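Local atomic coordinates of sulfide-quinone reductase (Aquifex aeolicus, PDB entry 3HYV), a protein that catalyses the FAD-dependent oxidation of hydrogen sulfide with a quinone as electron acceptor, probably building up polysulfide that is released typically as cyclooctasulfur. Residues A[23-28]-A[331-336]; A[134-139]-A[245-250]; A[181-186]-A[214-219]; A[229-234]-A[241-246]. All blocks are in the same frame, centred on the assembly; numbering follows the deposited sequence.

Interaction 1: A[23-28]-A[331-336]; sequences NLMPDL and DIRNNP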
loop_
_atom_site.group_PDB
_atom_site.type_symbol
_atom_site.label_atom_id
_atom_site.label_comp_id
_atom_site.label_asym_id
_atom_site.label_seq_id
_atom_site.Cartn_x
_atom_site.Cartn_y
_atom_site.Cartn_z
ATOM N N ASN A 23 20.974 25.723 37.144
ATOM C CA ASN A 23 20.823 24.623 38.088
ATOM C C ASN A 23 22.105 23.797 38.272
ATOM O O ASN A 23 22.347 23.256 39.349
ATOM C CB ASN A 23 19.629 23.744 37.688
ATOM C CG ASN A 23 18.295 24.499 37.761
ATOM O OD1 ASN A 23 17.472 24.420 36.853
ATOM N ND2 ASN A 23 18.098 25.250 38.837
ATOM N N LEU A 24 22.919 23.710 37.221
ATOM C CA LEU A 24 24.254 23.107 37.319
ATOM C C LEU A 24 25.226 23.929 38.174
ATOM O O LEU A 24 26.075 23.362 38.869
ATOM C CB LEU A 24 24.849 22.889 35.927
ATOM C CG LEU A 24 24.880 21.495 35.291
ATOM C CD1 LEU A 24 23.976 20.451 35.973
ATOM C CD2 LEU A 24 24.585 21.604 33.797
ATOM N N MET A 25 25.087 25.253 38.130
ATOM C CA MET A 25 26.056 26.163 38.747
ATOM C C MET A 25 25.425 27.492 39.225
ATOM O O MET A 25 25.381 28.465 38.474
ATOM C CB MET A 25 27.193 26.421 37.752
ATOM C CG MET A 25 28.360 27.212 38.294
ATOM S SD MET A 25 29.679 27.302 37.083
ATOM C CE MET A 25 30.655 25.876 37.548
ATOM N N PRO A 26 24.933 27.531 40.479
ATOM C CA PRO A 26 24.331 28.731 41.086
ATOM C C PRO A 26 25.194 30.011 41.106
ATOM O O PRO A 26 24.635 31.106 41.149
ATOM C CB PRO A 26 24.042 28.278 42.525
ATOM C CG PRO A 26 23.864 26.808 42.417
ATOM C CD PRO A 26 24.888 26.383 41.406
ATOM N N ASP A 27 26.522 29.873 41.088
ATOM C CA ASP A 27 27.451 31.018 41.148
ATOM C C ASP A 27 27.632 31.734 39.797
ATOM O O ASP A 27 28.051 32.888 39.749
ATOM C CB ASP A 27 28.820 30.556 41.690
ATOM C CG ASP A 27 29.780 31.719 41.996
ATOM O OD1 ASP A 27 29.322 32.869 42.207
ATOM O OD2 ASP A 27 31.012 31.478 42.041
ATOM N N LEU A 28 27.305 31.042 38.710
ATOM C CA LEU A 28 27.511 31.530 37.340
ATOM C C LEU A 28 26.670 32.763 37.008
ATOM O O LEU A 28 25.479 32.797 37.295
ATOM C CB LEU A 28 27.185 30.394 36.360
ATOM C CG LEU A 28 27.604 30.451 34.894
ATOM C CD1 LEU A 28 29.121 30.562 34.754
ATOM C CD2 LEU A 28 27.073 29.211 34.173
ATOM N N ASP A 331 34.146 22.871 31.191
ATOM C CA ASP A 331 35.292 23.712 30.815
ATOM C C ASP A 331 35.741 24.611 31.973
ATOM O O ASP A 331 36.937 24.716 32.262
ATOM C CB ASP A 331 34.973 24.566 29.581
ATOM C CG ASP A 331 36.205 25.249 29.014
ATOM O OD1 ASP A 331 36.927 24.607 28.223
ATOM O OD2 ASP A 331 36.460 26.424 29.363
ATOM N N ILE A 332 34.774 25.250 32.627
ATOM C CA ILE A 332 35.017 26.106 33.786
ATOM C C ILE A 332 35.722 25.336 34.908
ATOM O O ILE A 332 36.640 25.860 35.554
ATOM C CB ILE A 332 33.684 26.743 34.294
ATOM C CG1 ILE A 332 33.098 27.667 33.215
ATOM C CG2 ILE A 332 33.887 27.497 35.613
ATOM C CD1 ILE A 332 31.654 28.042 33.427
ATOM N N ARG A 333 35.306 24.089 35.114
ATOM C CA ARG A 333 35.840 23.250 36.189
ATOM C C ARG A 333 37.059 22.423 35.780
ATOM O O ARG A 333 37.632 21.723 36.615
ATOM C CB ARG A 333 34.741 22.331 36.744
ATOM C CG ARG A 333 33.632 23.068 37.472
ATOM C CD ARG A 333 32.572 22.106 37.950
ATOM N NE ARG A 333 31.506 22.795 38.676
ATOM C CZ ARG A 333 30.232 22.408 38.688
ATOM N NH1 ARG A 333 29.848 21.336 38.002
ATOM N NH2 ARG A 333 29.339 23.102 39.381
ATOM N N ASN A 334 37.456 22.519 34.510
ATOM C CA ASN A 334 38.567 21.734 33.949
ATOM C C ASN A 334 38.308 20.216 33.969
ATOM O O ASN A 334 39.208 19.416 34.254
ATOM C CB ASN A 334 39.914 22.104 34.610
ATOM C CG ASN A 334 41.127 21.568 33.839
ATOM O OD1 ASN A 334 41.059 21.318 32.632
ATOM N ND2 ASN A 334 42.249 21.393 34.542
ATOM N N ASN A 335 37.063 19.841 33.669
ATOM C CA ASN A 335 36.661 18.451 33.462
ATOM C C ASN A 335 36.646 18.175 31.953
ATOM O O ASN A 335 35.844 18.767 31.236
ATOM C CB ASN A 335 35.268 18.222 34.065
ATOM C CG ASN A 335 34.843 16.748 34.079
ATOM O OD1 ASN A 335 35.272 15.933 33.251
ATOM N ND2 ASN A 335 33.980 16.408 35.029
ATOM N N PRO A 336 37.541 17.287 31.464
ATOM C CA PRO A 336 37.694 17.038 30.016
ATOM C C PRO A 336 36.561 16.235 29.363
ATOM O O PRO A 336 36.588 16.021 28.141
ATOM C CB PRO A 336 39.009 16.253 29.935
ATOM C CG PRO A 336 39.101 15.554 31.243
ATOM C CD PRO A 336 38.484 16.475 32.260
HETATM O O HOH W 1 27.095 20.518 38.605
#

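Interaction 2: A[134-139]-A[245-250]; sequences KKLQEL and AKFTMF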
loop_
_atom_site.group_PDB
_atom_site.type_symbol
_atom_site.label_atom_id
_atom_site.label_comp_id
_atom_site.label_asym_id
_atom_site.label_seq_id
_atom_site.Cartn_x
_atom_site.Cartn_y
_atom_site.Cartn_z
ATOM N N LYS A 134 -7.344 35.380 11.018
ATOM C CA LYS A 134 -8.195 36.394 10.379
ATOM C C LYS A 134 -8.588 36.023 8.940
ATOM O O LYS A 134 -9.730 36.240 8.545
ATOM C CB LYS A 134 -7.533 37.778 10.404
ATOM C CG LYS A 134 -7.133 38.271 11.778
ATOM C CD LYS A 134 -6.744 39.739 11.723
ATOM C CE LYS A 134 -5.782 40.113 12.841
ATOM N NZ LYS A 134 -5.905 41.575 13.184
ATOM N N LYS A 135 -7.646 35.463 8.175
ATOM C CA LYS A 135 -7.912 35.023 6.798
ATOM C C LYS A 135 -8.829 33.798 6.699
ATOM O O LYS A 135 -9.578 33.658 5.730
ATOM C CB LYS A 135 -6.607 34.799 6.016
ATOM C CG LYS A 135 -5.888 36.108 5.649
ATOM C CD LYS A 135 -4.857 35.939 4.518
ATOM C CE LYS A 135 -5.503 35.825 3.108
ATOM N NZ LYS A 135 -4.505 35.993 1.990
ATOM N N LEU A 136 -8.770 32.921 7.700
ATOM C CA LEU A 136 -9.646 31.737 7.761
ATOM C C LEU A 136 -11.129 32.101 7.900
ATOM O O LEU A 136 -12.014 31.385 7.406
ATOM C CB LEU A 136 -9.229 30.809 8.910
ATOM C CG LEU A 136 -8.036 29.878 8.664
ATOM C CD1 LEU A 136 -7.663 29.161 9.953
ATOM C CD2 LEU A 136 -8.337 28.870 7.562
ATOM N N GLN A 137 -11.380 33.213 8.583
ATOM C CA GLN A 137 -12.726 33.739 8.773
ATOM C C GLN A 137 -13.393 34.032 7.422
ATOM O O GLN A 137 -14.573 33.723 7.234
ATOM C CB GLN A 137 -12.668 34.988 9.660
ATOM C CG GLN A 137 -13.740 35.053 10.738
ATOM C CD GLN A 137 -13.654 33.910 11.738
ATOM O OE1 GLN A 137 -12.637 33.725 12.403
ATOM N NE2 GLN A 137 -14.736 33.143 11.856
ATOM N N GLU A 138 -12.608 34.590 6.494
ATOM C CA GLU A 138 -13.069 34.889 5.132
ATOM C C GLU A 138 -13.342 33.622 4.315
ATOM O O GLU A 138 -14.216 33.616 3.441
ATOM C CB GLU A 138 -12.069 35.820 4.421
ATOM C CG GLU A 138 -12.109 35.846 2.874
ATOM C CD GLU A 138 -13.386 36.440 2.281
ATOM O OE1 GLU A 138 -14.074 37.224 2.970
ATOM O OE2 GLU A 138 -13.697 36.121 1.113
ATOM N N LEU A 139 -12.609 32.544 4.602
ATOM C CA LEU A 139 -12.833 31.250 3.943
ATOM C C LEU A 139 -14.164 30.596 4.347
ATOM O O LEU A 139 -14.860 30.030 3.501
ATOM C CB LEU A 139 -11.664 30.287 4.196
ATOM C CG LEU A 139 -11.865 28.789 3.891
ATOM C CD1 LEU A 139 -11.956 28.518 2.384
ATOM C CD2 LEU A 139 -10.772 27.929 4.531
ATOM N N ALA A 245 -6.974 28.237 -6.271
ATOM C CA ALA A 245 -6.790 28.436 -4.837
ATOM C C ALA A 245 -7.394 29.739 -4.329
ATOM O O ALA A 245 -7.057 30.816 -4.817
ATOM C CB ALA A 245 -5.311 28.386 -4.493
ATOM N N LYS A 246 -8.272 29.632 -3.333
ATOM C CA LYS A 246 -8.876 30.794 -2.684
ATOM C C LYS A 246 -8.159 31.122 -1.357
ATOM O O LYS A 246 -7.995 32.292 -0.999
ATOM C CB LYS A 246 -10.374 30.542 -2.464
ATOM C CG LYS A 246 -11.226 31.790 -2.291
ATOM C CD LYS A 246 -11.530 32.062 -0.827
ATOM C CE LYS A 246 -12.509 33.226 -0.665
ATOM N NZ LYS A 246 -12.902 33.394 0.765
ATOM N N PHE A 247 -7.742 30.080 -0.640
ATOM C CA PHE A 247 -6.976 30.218 0.602
ATOM C C PHE A 247 -5.772 29.288 0.546
ATOM O O PHE A 247 -5.901 28.133 0.149
ATOM C CB PHE A 247 -7.844 29.884 1.826
ATOM C CG PHE A 247 -7.071 29.816 3.123
ATOM C CD1 PHE A 247 -6.446 28.628 3.518
ATOM C CD2 PHE A 247 -6.958 30.937 3.941
ATOM C CE1 PHE A 247 -5.712 28.566 4.710
ATOM C CE2 PHE A 247 -6.236 30.885 5.132
ATOM C CZ PHE A 247 -5.606 29.701 5.517
ATOM N N THR A 248 -4.604 29.798 0.936
ATOM C CA THR A 248 -3.384 28.982 0.978
ATOM C C THR A 248 -2.613 29.187 2.279
ATOM O O THR A 248 -2.666 30.267 2.881
ATOM C CB THR A 248 -2.433 29.203 -0.263
ATOM O OG1 THR A 248 -1.786 30.481 -0.183
ATOM C CG2 THR A 248 -3.184 29.092 -1.591
ATOM N N MET A 249 -1.920 28.132 2.707
ATOM C CA MET A 249 -0.979 28.195 3.817
ATOM C C MET A 249 0.263 27.382 3.421
ATOM O O MET A 249 0.186 26.160 3.247
ATOM C CB MET A 249 -1.627 27.657 5.103
ATOM C CG MET A 249 -0.974 28.096 6.415
ATOM S SD MET A 249 0.712 27.509 6.693
ATOM C CE MET A 249 0.435 25.730 6.850
ATOM N N PHE A 250 1.392 28.073 3.251
ATOM C CA PHE A 250 2.655 27.416 2.915
ATOM C C PHE A 250 3.752 27.617 3.971
ATOM O O PHE A 250 3.846 28.669 4.599
ATOM C CB PHE A 250 3.134 27.810 1.502
ATOM C CG PHE A 250 2.507 26.985 0.412
ATOM C CD1 PHE A 250 3.143 25.842 -0.071
ATOM C CD2 PHE A 250 1.258 27.321 -0.107
ATOM C CE1 PHE A 250 2.547 25.053 -1.063
ATOM C CE2 PHE A 250 0.664 26.537 -1.097
ATOM C CZ PHE A 250 1.314 25.404 -1.572
#

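Interaction 3: A[181-186]-A[214-219]; sequences PMTFIT and NIDWIA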
loop_
_atom_site.group_PDB
_atom_site.type_symbol
_atom_site.label_atom_id
_atom_site.label_comp_id
_atom_site.label_asym_id
_atom_site.label_seq_id
_atom_site.Cartn_x
_atom_site.Cartn_y
_atom_site.Cartn_z
ATOM N N PRO A 181 -12.908 21.969 -1.662
ATOM C CA PRO A 181 -11.816 21.125 -2.147
ATOM C C PRO A 181 -10.527 21.380 -1.374
ATOM O O PRO A 181 -10.203 22.537 -1.076
ATOM C CB PRO A 181 -11.641 21.578 -3.607
ATOM C CG PRO A 181 -12.960 22.165 -4.001
ATOM C CD PRO A 181 -13.473 22.810 -2.739
ATOM N N MET A 182 -9.806 20.317 -1.031
ATOM C CA MET A 182 -8.519 20.479 -0.349
ATOM C C MET A 182 -7.411 19.723 -1.067
ATOM O O MET A 182 -7.565 18.546 -1.400
ATOM C CB MET A 182 -8.599 20.056 1.116
ATOM C CG MET A 182 -9.524 20.908 1.980
ATOM S SD MET A 182 -9.526 20.407 3.719
ATOM C CE MET A 182 -7.952 21.054 4.295
ATOM N N THR A 183 -6.297 20.413 -1.300
ATOM C CA THR A 183 -5.141 19.829 -1.987
ATOM C C THR A 183 -3.869 20.114 -1.203
ATOM O O THR A 183 -3.668 21.233 -0.710
ATOM C CB THR A 183 -5.030 20.370 -3.442
ATOM O OG1 THR A 183 -6.278 20.157 -4.111
ATOM C CG2 THR A 183 -3.911 19.669 -4.234
ATOM N N PHE A 184 -3.030 19.085 -1.074
ATOM C CA PHE A 184 -1.749 19.173 -0.359
ATOM C C PHE A 184 -0.593 19.085 -1.369
ATOM O O PHE A 184 -0.492 18.110 -2.111
ATOM C CB PHE A 184 -1.660 18.043 0.683
ATOM C CG PHE A 184 -0.586 18.243 1.719
ATOM C CD1 PHE A 184 -0.846 18.977 2.877
ATOM C CD2 PHE A 184 0.679 17.675 1.553
ATOM C CE1 PHE A 184 0.142 19.167 3.838
ATOM C CE2 PHE A 184 1.673 17.856 2.516
ATOM C CZ PHE A 184 1.413 18.606 3.652
ATOM N N ILE A 185 0.259 20.109 -1.404
ATOM C CA ILE A 185 1.380 20.169 -2.359
ATOM C C ILE A 185 2.731 20.282 -1.636
ATOM O O ILE A 185 2.954 21.207 -0.859
ATOM C CB ILE A 185 1.223 21.335 -3.400
ATOM C CG1 ILE A 185 -0.124 21.244 -4.135
ATOM C CG2 ILE A 185 2.401 21.329 -4.387
ATOM C CD1 ILE A 185 -0.364 22.357 -5.174
ATOM N N THR A 186 3.639 19.348 -1.907
ATOM C CA THR A 186 4.886 19.277 -1.126
ATOM C C THR A 186 6.145 18.991 -1.946
ATOM O O THR A 186 6.077 18.305 -2.971
ATOM C CB THR A 186 4.756 18.269 0.051
ATOM O OG1 THR A 186 5.952 18.286 0.841
ATOM C CG2 THR A 186 4.457 16.841 -0.449
ATOM N N ASN A 214 -10.573 12.730 2.259
ATOM C CA ASN A 214 -10.722 13.485 0.998
ATOM C C ASN A 214 -9.751 14.671 0.844
ATOM O O ASN A 214 -10.154 15.769 0.446
ATOM C CB ASN A 214 -12.196 13.925 0.798
ATOM C CG ASN A 214 -12.555 14.180 -0.667
ATOM O OD1 ASN A 214 -13.295 13.415 -1.271
ATOM N ND2 ASN A 214 -12.035 15.261 -1.235
ATOM N N ILE A 215 -8.481 14.459 1.186
ATOM C CA ILE A 215 -7.442 15.453 0.937
ATOM C C ILE A 215 -6.661 14.993 -0.296
ATOM O O ILE A 215 -5.979 13.960 -0.249
ATOM C CB ILE A 215 -6.452 15.599 2.145
ATOM C CG1 ILE A 215 -7.180 15.674 3.509
ATOM C CG2 ILE A 215 -5.420 16.745 1.912
ATOM C CD1 ILE A 215 -7.685 17.038 3.912
ATOM N N ASP A 216 -6.787 15.732 -1.401
ATOM C CA ASP A 216 -6.017 15.456 -2.629
ATOM C C ASP A 216 -4.563 15.864 -2.418
ATOM O O ASP A 216 -4.267 16.693 -1.550
ATOM C CB ASP A 216 -6.583 16.232 -3.825
ATOM C CG ASP A 216 -7.975 15.756 -4.243
ATOM O OD1 ASP A 216 -8.160 14.536 -4.461
ATOM O OD2 ASP A 216 -8.888 16.616 -4.367
ATOM N N TRP A 217 -3.647 15.310 -3.210
ATOM C CA TRP A 217 -2.234 15.633 -3.014
ATOM C C TRP A 217 -1.345 15.455 -4.226
ATOM O O TRP A 217 -1.621 14.635 -5.097
ATOM C CB TRP A 217 -1.645 14.853 -1.833
ATOM C CG TRP A 217 -1.890 13.392 -1.913
ATOM C CD1 TRP A 217 -2.977 12.706 -1.423
ATOM C CD2 TRP A 217 -1.037 12.413 -2.513
ATOM N NE1 TRP A 217 -2.843 11.369 -1.677
ATOM C CE2 TRP A 217 -1.661 11.157 -2.341
ATOM C CE3 TRP A 217 0.196 12.473 -3.167
ATOM C CZ2 TRP A 217 -1.090 9.971 -2.801
ATOM C CZ3 TRP A 217 0.759 11.292 -3.630
ATOM C CH2 TRP A 217 0.112 10.059 -3.444
ATOM N N ILE A 218 -0.261 16.232 -4.230
ATOM C CA ILE A 218 0.770 16.208 -5.249
ATOM C C ILE A 218 2.119 16.304 -4.524
ATOM O O ILE A 218 2.390 17.283 -3.835
ATOM C CB ILE A 218 0.611 17.409 -6.241
ATOM C CG1 ILE A 218 -0.834 17.506 -6.762
ATOM C CG2 ILE A 218 1.620 17.301 -7.397
ATOM C CD1 ILE A 218 -1.173 18.818 -7.438
ATOM N N ALA A 219 2.956 15.280 -4.664
ATOM C CA ALA A 219 4.293 15.306 -4.074
ATOM C C ALA A 219 5.369 15.379 -5.152
ATOM O O ALA A 219 5.091 15.153 -6.329
ATOM C CB ALA A 219 4.509 14.091 -3.174
HETATM O O HOH W 2 -11.039 17.585 -1.806
#

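Interaction 4: A[229-234]-A[241-246]; sequences DKVIYE and HEVPAK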
loop_
_atom_site.group_PDB
_atom_site.type_symbol
_atom_site.label_atom_id
_atom_site.label_comp_id
_atom_site.label_asym_id
_atom_site.label_seq_id
_atom_site.Cartn_x
_atom_site.Cartn_y
_atom_site.Cartn_z
ATOM N N ASP A 229 -5.236 33.839 -6.765
ATOM C CA ASP A 229 -6.268 32.926 -7.261
ATOM C C ASP A 229 -5.799 31.517 -7.672
ATOM O O ASP A 229 -6.628 30.657 -8.009
ATOM C CB ASP A 229 -7.080 33.596 -8.389
ATOM C CG ASP A 229 -6.248 33.897 -9.640
ATOM O OD1 ASP A 229 -4.997 33.943 -9.572
ATOM O OD2 ASP A 229 -6.867 34.101 -10.707
ATOM N N LYS A 230 -4.489 31.280 -7.634
ATOM C CA LYS A 230 -3.916 29.977 -8.017
ATOM C C LYS A 230 -2.513 29.740 -7.454
ATOM O O LYS A 230 -1.831 30.681 -7.031
ATOM C CB LYS A 230 -3.914 29.796 -9.550
ATOM C CG LYS A 230 -3.017 30.768 -10.317
ATOM C CD LYS A 230 -3.402 30.837 -11.786
ATOM C CE LYS A 230 -2.544 31.839 -12.529
ATOM N NZ LYS A 230 -2.949 31.985 -13.977
ATOM N N VAL A 231 -2.102 28.474 -7.446
ATOM C CA VAL A 231 -0.750 28.093 -7.057
ATOM C C VAL A 231 -0.073 27.487 -8.274
ATOM O O VAL A 231 -0.657 26.643 -8.961
ATOM C CB VAL A 231 -0.738 27.083 -5.866
ATOM C CG1 VAL A 231 0.684 26.617 -5.550
ATOM C CG2 VAL A 231 -1.378 27.704 -4.628
ATOM N N ILE A 232 1.151 27.930 -8.542
ATOM C CA ILE A 232 1.903 27.468 -9.704
ATOM C C ILE A 232 3.095 26.627 -9.263
ATOM O O ILE A 232 3.956 27.100 -8.520
ATOM C CB ILE A 232 2.367 28.643 -10.604
ATOM C CG1 ILE A 232 1.153 29.387 -11.183
ATOM C CG2 ILE A 232 3.279 28.136 -11.734
ATOM C CD1 ILE A 232 1.480 30.745 -11.769
ATOM N N TYR A 233 3.127 25.378 -9.719
ATOM C CA TYR A 233 4.243 24.485 -9.437
ATOM C C TYR A 233 4.874 23.955 -10.725
ATOM O O TYR A 233 4.239 23.918 -11.778
ATOM C CB TYR A 233 3.824 23.335 -8.488
ATOM C CG TYR A 233 2.771 22.392 -9.042
ATOM C CD1 TYR A 233 1.413 22.702 -8.966
ATOM C CD2 TYR A 233 3.136 21.178 -9.641
ATOM C CE1 TYR A 233 0.442 21.833 -9.481
ATOM C CE2 TYR A 233 2.173 20.301 -10.158
ATOM C CZ TYR A 233 0.833 20.634 -10.070
ATOM O OH TYR A 233 -0.119 19.777 -10.586
ATOM N N GLU A 234 6.135 23.557 -10.621
ATOM C CA GLU A 234 6.872 22.945 -11.715
ATOM C C GLU A 234 7.199 21.488 -11.362
ATOM O O GLU A 234 7.539 21.185 -10.220
ATOM C CB GLU A 234 8.155 23.744 -11.944
ATOM C CG GLU A 234 8.951 23.390 -13.181
ATOM C CD GLU A 234 10.083 24.372 -13.415
ATOM O OE1 GLU A 234 9.804 25.569 -13.657
ATOM O OE2 GLU A 234 11.253 23.950 -13.358
ATOM N N HIS A 241 2.449 23.769 -13.991
ATOM C CA HIS A 241 1.015 23.514 -13.818
ATOM C C HIS A 241 0.357 24.539 -12.889
ATOM O O HIS A 241 1.038 25.312 -12.203
ATOM C CB HIS A 241 0.773 22.107 -13.263
ATOM C CG HIS A 241 1.418 21.016 -14.056
ATOM N ND1 HIS A 241 2.723 20.623 -13.855
ATOM C CD2 HIS A 241 0.933 20.222 -15.040
ATOM C CE1 HIS A 241 3.020 19.644 -14.689
ATOM N NE2 HIS A 241 1.952 19.382 -15.421
ATOM N N GLU A 242 -0.975 24.530 -12.873
ATOM C CA GLU A 242 -1.765 25.417 -12.022
ATOM C C GLU A 242 -2.822 24.631 -11.266
ATOM O O GLU A 242 -3.366 23.648 -11.780
ATOM C CB GLU A 242 -2.481 26.492 -12.848
ATOM C CG GLU A 242 -1.597 27.369 -13.712
ATOM C CD GLU A 242 -2.389 28.428 -14.476
ATOM O OE1 GLU A 242 -3.643 28.378 -14.470
ATOM O OE2 GLU A 242 -1.749 29.313 -15.085
ATOM N N VAL A 243 -3.108 25.082 -10.047
ATOM C CA VAL A 243 -4.236 24.593 -9.263
ATOM C C VAL A 243 -4.999 25.824 -8.742
ATOM O O VAL A 243 -4.375 26.767 -8.247
ATOM C CB VAL A 243 -3.769 23.621 -8.131
ATOM C CG1 VAL A 243 -2.696 24.248 -7.260
ATOM C CG2 VAL A 243 -4.933 23.146 -7.273
ATOM N N PRO A 244 -6.341 25.856 -8.917
ATOM C CA PRO A 244 -7.129 26.959 -8.348
ATOM C C PRO A 244 -7.048 27.023 -6.814
ATOM O O PRO A 244 -7.044 25.985 -6.149
ATOM C CB PRO A 244 -8.563 26.660 -8.815
ATOM C CG PRO A 244 -8.566 25.240 -9.245
ATOM C CD PRO A 244 -7.175 24.911 -9.682
ATOM N N ALA A 245 -6.974 28.237 -6.271
ATOM C CA ALA A 245 -6.790 28.436 -4.837
ATOM C C ALA A 245 -7.394 29.739 -4.329
ATOM O O ALA A 245 -7.057 30.816 -4.817
ATOM C CB ALA A 245 -5.311 28.386 -4.493
ATOM N N LYS A 246 -8.272 29.632 -3.333
ATOM C CA LYS A 246 -8.876 30.794 -2.684
ATOM C C LYS A 246 -8.159 31.122 -1.357
ATOM O O LYS A 246 -7.995 32.292 -0.999
ATOM C CB LYS A 246 -10.374 30.542 -2.464
ATOM C CG LYS A 246 -11.226 31.790 -2.291
ATOM C CD LYS A 246 -11.530 32.062 -0.827
ATOM C CE LYS A 246 -12.509 33.226 -0.665
ATOM N NZ LYS A 246 -12.902 33.394 0.765
#

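Interaction 1: A[23-28]-A[331-336]
Met-25 and Arg-333 reach for each other from opposite directions, and the thioether methyl meets the guanidinium obliquely, with CE of Met-25 3.4 Å from NE of Arg-333. The same methyl also touches CG2 of Ile-332 at 4.1 Å, so it lies between a charged and an apolar neighbour. Beside this pair, CD1 of Leu-28 packs on CD1 of Ile-332 at 3.8 Å. The guanidinium in turn uses an edge: NH2 of Arg-333 gives a weak, bent hydrogen bond (3.3 Å, 147°) to the backbone O of Leu-24, while NH1 of Arg-333 gives one to a water 2.9 Å away, which lies in the guanidinium plane and itself donates to that O. One carbonyl at a helix end is thus approached directly and through water.

Both partners sit where helices finish. Helix 12-24 follows the glycine-rich FAD-binding turn of the Rossmann-type domain and gives way to a type I turn from Met-25 to Leu-28; helix 314-332 ends in a Schellman motif, with Asn-334 at positive phi.

The side chain of Met-25 runs out anti to its main-chain nitrogen (chi1 -173°) and bends only at its last torsion, which delivers CE to the arginine. Arg-333 is extended from CG to NE. Farther out, Leu-24 packs on Ala-325 and Val-329 of helix 314-332, and Arg-22 NH1 hydrogen-bonds to Leu-28 O.

Interaction 2: A[134-139]-A[245-250]
Phe-247 projects from its strand into helix 126-141, and its ring is met by Lys-135 and Leu-136, with Leu-139, one turn further on, at its root. There CB of Phe-247 lies 4.4 Å from CD1 of Leu-139. With CG anti to the main-chain nitrogen (chi1 172°), the ring is carried outward toward the helix. On the CD2 side, CE2 of Phe-247 has CB of Lys-135 near the ring plane, at the edge, 4.0 Å away. The far end is covered on one face: CD2 of Leu-136 stands 3.5 Å from CZ of Phe-247 and makes a CH-pi contact, displaced toward the rim and 27° off the ring normal.

This is helix-on-sheet packing on the mixed sheet, within the pyridine nucleotide-disulphide oxidoreductase family region: the axes of helix segment 134-139 and strand 247-250 approach to 9.6 Å and run at 146°, closer to antiparallel than to perpendicular. Phe-163 of helix 158-173 and Val-146 of the adjoining strand also touch Phe-247, which leaves the ring buried.

At the surface end, Lys-246 bends at its second torsion and, in one of the two modelled conformers of Glu-138, brings NZ to OE2 of Glu-138, a 2.9 Å salt bridge on the anti side of that oxygen. NZ of Lys-246 also donates to O of Asn-142, whose ND2 hydrogen-bonds to OE2 in this conformer. A methionine in place of Lys-246 would probably leave Asn-142 O without this donor and, in that conformer, the Glu-138 carboxylate without its countercharge.

Interaction 3: A[181-186]-A[214-219]
Strands 182-186 and 216-219 pair in parallel as a beta-alpha-beta crossover through helix 202-212, in the five-stranded mixed sheet, of which 216-219 is an outermost strand within the chain. The segments run at 13° to each other with axes 4.3 Å apart. In the parallel hydrogen-bond pattern, Phe-184 uses both its polar main-chain atoms toward the same neighbour: N donates to O of Asp-216 at 2.7 Å, and O accepts from N of Ile-218 at 2.8 Å, the second nearly along the C=O axis. Asp-216 N to Met-182 O and Thr-186 N to Ile-218 O extend the series.

Thr-183, Ile-185, Asp-216 and Ile-218 share one face of the sheet. On the other, the side chains of Phe-184 and Trp-217 approach through their CB atoms, 4.1 Å apart. Trp-217 has CG in the crowded position between the backbone N and the carbonyl carbon (chi1 52°), and its indole leads away toward Phe-210 and Glu-207 of helix 202-212. Phe-184 turns edge-to-face with Phe-210. Pro-365 of a neighbouring subunit packs on Asn-214. At that end a water bridges Met-182 N and Asn-214 O, while SD of Met-182 rests 3.8 Å from CD1 of Ile-215.

Interaction 4: A[229-234]-A[241-246]
Strands 230-234 and 240-244 form an antiparallel beta hairpin, their segment axes 4.7 Å apart. Val-231 with Val-243 and Tyr-233 with His-241 are hydrogen-bonded pairs, each closed by two reciprocal N-H to O bonds; Ile-232 with Glu-242 is a non-hydrogen-bonded pair. At the open end, N of Ala-245 donates to O of Asp-229 at 3.0 Å from above the carbonyl plane.

On the face of Ile-232 and Glu-242, Lys-230 stretches out beyond CG and sets NZ 3.1 Å from OE2 of Glu-242, a salt bridge made from above the carboxylate plane. A leucine at Lys-230 would probably leave the Glu-242 carboxylate without its charged mate and more mobile. On the other face, CB of His-241 lies over the Tyr-233 ring, 3.5 Å from CZ, in a CH-pi contact. The ring planes are 22° apart but strongly offset, with little overlap, so the methylene rather than the imidazole does the stacking. ND1 of His-241 is buried by this contact without a polar partner in the model.

Strand 222-226 flanks strand 230-234 on its other edge, bonded through Ile-232, while Val-231 and Ala-245 rest on Val-147 of strand 146-150.

In the fold
From the N terminus, the chain leaves helix 12-24 at 23-28 and meets 331-336 some three hundred residues later, so interaction 1 closes a loop that holds the other three. Within it, interaction 2 joins helix 126-141 to strand 247-255, and interaction 3, the crossover between 181-186 and 214-219, is nested inside that loop. Interaction 4 follows interaction 3 in series and ends on the residues that begin the second segment of interaction 2, Ala-245 and Lys-246. Interactions 2, 3 and 4 touch one another: the hairpin packs on the mixed sheet through Val-231, Tyr-233 and Val-243. Interaction 1 lies on the opposite side of the chain's centre from the other three, with centres about 51 to 56 Å away.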